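Local coordinates for protein sylvaticin (Pythium sylvaticum, PDB 2POS) that is a secreted alpha-elicitin-like protein, probably able to carry sterols and to be perceived by plants, as elicitins of related oomycetes are, at residues Trp1-Glu6 against Arg79-Lys84. Sequence-based numbering, arbitrary orientation.
Sequences WEETKE and RLNVKK. With NI (nickel (II) ion), chain E.
The N-terminal arm of this elicitin fold, Trp1-Glu6, runs alongside the turn from strand 78-80 into helix 82-92, in the opposite chain direction, where Asn81 is the helix N-cap. Asn81 OD1 accepts from Lys84 N at 2.9 Å, the capping bond, with the donor well above the carbonyl plane. Asn81 ND2 gives a nearly straight bond to Glu2 O (3.0 Å, 162°), arriving in the carbonyl plane on a lone pair; Asp70 OD1 takes a second bond from the same nitrogen, so this buried amide is held at both ends.

On the helix side, the Trp1 indole lies flat over the first turn. Lys84 CG makes a CH-pi contact 3.7 Å from the centroid of the five-membered ring, Lys84 CA lies over the same face, and Lys83 CG brushes the far rim at CZ3. Trp1 NE1 hydrogen-bonds to Glu88 OE2, which helps set the turn of the ring. Lys84, its CG anti to the backbone N (chi1 177°) and the rest of the chain extended, continues past the ring until Lys84 NZ meets Glu3 OE2 on its syn side in a 2.8 Å salt bridge.

Towards the strand, Arg79 NH1 makes a 3.2 Å salt bridge with Glu6 OE2, which lies in the guanidinium plane but is met from above its own carboxylate plane, the two planes being 70° apart. Water 2 joins Arg79 NH2 to Glu6 OE2 and Thr4 O. At the chain terminus, Trp1 N (2.1 Å) and Trp1 O (2.0 Å) chelate a nickel ion, with three further ligand atoms from outside the two segments. Surface salt bridges, the indole packed on the first helical turn and a capping asparagine thus fasten the N-terminus to a strand-to-helix N-cap junction.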
# COMPACT_ATOMS: atom_id res chain seq x y z
N TRP A 1 5.37 10.00 -11.19
CA TRP A 1 4.48 10.07 -10.00
C TRP A 1 4.83 11.30 -9.20
O TRP A 1 5.97 11.79 -9.27
CB TRP A 1 4.64 8.83 -9.12
CG TRP A 1 4.26 7.59 -9.83
CD1 TRP A 1 5.10 6.67 -10.39
CD2 TRP A 1 2.93 7.14 -10.11
NE1 TRP A 1 4.37 5.67 -11.00
CE2 TRP A 1 3.04 5.93 -10.83
CE3 TRP A 1 1.65 7.64 -9.82
CZ2 TRP A 1 1.92 5.21 -11.27
CZ3 TRP A 1 0.53 6.93 -10.25
CH2 TRP A 1 0.68 5.72 -10.96
N GLU A 2 3.87 11.78 -8.43
CA GLU A 2 4.09 12.92 -7.55
C GLU A 2 5.05 12.56 -6.42
O GLU A 2 4.82 11.61 -5.68
CB GLU A 2 2.76 13.42 -6.98
CG GLU A 2 2.91 14.69 -6.17
CD GLU A 2 3.55 15.80 -6.99
OE1 GLU A 2 3.01 16.11 -8.08
OE2 GLU A 2 4.59 16.36 -6.55
N GLU A 3 6.12 13.34 -6.30
CA GLU A 3 7.14 13.09 -5.28
C GLU A 3 7.32 14.25 -4.30
O GLU A 3 8.08 14.13 -3.34
CB GLU A 3 8.48 12.74 -5.94
CG GLU A 3 8.45 11.53 -6.89
CD GLU A 3 8.25 10.18 -6.19
OE1 GLU A 3 8.40 10.10 -4.95
OE2 GLU A 3 7.95 9.18 -6.89
N THR A 4 6.62 15.36 -4.53
CA THR A 4 6.78 16.55 -3.69
C THR A 4 5.48 16.95 -2.99
O THR A 4 5.46 17.15 -1.78
CB THR A 4 7.31 17.75 -4.51
OG1 THR A 4 8.58 17.40 -5.08
CG2 THR A 4 7.49 18.98 -3.61
N LYS A 5 4.41 17.06 -3.77
CA LYS A 5 3.12 17.46 -3.24
C LYS A 5 2.62 16.43 -2.23
O LYS A 5 2.55 15.24 -2.52
CB LYS A 5 2.13 17.62 -4.39
CG LYS A 5 0.77 18.17 -4.02
CD LYS A 5 0.03 18.66 -5.28
CE LYS A 5 -0.27 17.52 -6.25
NZ LYS A 5 -0.98 17.99 -7.48
N GLU A 6 2.29 16.92 -1.04
CA GLU A 6 1.83 16.05 0.05
C GLU A 6 0.31 15.94 0.09
O GLU A 6 -0.40 16.90 -0.22
CB GLU A 6 2.41 16.52 1.40
CG GLU A 6 3.92 16.28 1.47
CD GLU A 6 4.63 17.00 2.60
OE1 GLU A 6 3.97 17.49 3.54
OE2 GLU A 6 5.87 17.05 2.55
N ARG A 79 7.21 8.19 4.21
CA ARG A 79 6.66 8.93 3.08
C ARG A 79 6.47 7.98 1.93
O ARG A 79 7.41 7.30 1.50
CB ARG A 79 7.61 10.07 2.67
CG ARG A 79 7.81 11.14 3.72
CD ARG A 79 9.00 12.02 3.37
NE ARG A 79 8.94 12.51 1.99
CZ ARG A 79 8.30 13.61 1.60
NH1 ARG A 79 7.65 14.36 2.49
NH2 ARG A 79 8.30 13.95 0.32
N LEU A 80 5.25 7.89 1.43
CA LEU A 80 5.00 7.08 0.24
C LEU A 80 3.85 7.65 -0.56
O LEU A 80 2.97 8.33 -0.04
CB LEU A 80 4.71 5.63 0.61
CG LEU A 80 3.27 5.29 1.06
CD1 LEU A 80 3.05 3.79 1.08
CD2 LEU A 80 2.97 5.92 2.42
N ASN A 81 3.89 7.37 -1.85
CA ASN A 81 2.80 7.66 -2.75
C ASN A 81 2.01 6.36 -2.95
O ASN A 81 2.48 5.44 -3.61
CB ASN A 81 3.39 8.16 -4.07
CG ASN A 81 2.33 8.56 -5.08
OD1 ASN A 81 1.30 7.89 -5.22
ND2 ASN A 81 2.60 9.64 -5.81
N VAL A 82 0.83 6.31 -2.34
CA VAL A 82 0.01 5.09 -2.35
C VAL A 82 -0.45 4.71 -3.76
O VAL A 82 -0.53 3.53 -4.09
CB VAL A 82 -1.22 5.20 -1.40
CG1 VAL A 82 -2.10 3.96 -1.51
CG2 VAL A 82 -0.76 5.39 0.04
N LYS A 83 -0.77 5.70 -4.59
CA LYS A 83 -1.18 5.42 -5.97
C LYS A 83 -0.03 4.80 -6.76
O LYS A 83 -0.23 3.84 -7.52
CB LYS A 83 -1.71 6.68 -6.66
CG LYS A 83 -2.47 6.38 -7.94
CD LYS A 83 -3.02 7.65 -8.57
CE LYS A 83 -3.70 7.33 -9.88
NZ LYS A 83 -4.15 8.58 -10.57
N LYS A 84 1.18 5.32 -6.58
CA LYS A 84 2.37 4.73 -7.18
C LYS A 84 2.52 3.27 -6.73
O LYS A 84 2.67 2.37 -7.56
CB LYS A 84 3.61 5.52 -6.78
CG LYS A 84 4.92 4.95 -7.29
CD LYS A 84 6.04 5.87 -6.86
CE LYS A 84 7.38 5.44 -7.42
NZ LYS A 84 8.42 6.37 -6.91
NI NI E . 7.15 11.03 -10.76
O HOH W 1 9.03 11.84 -2.12
O HOH W 2 7.25 16.69 0.17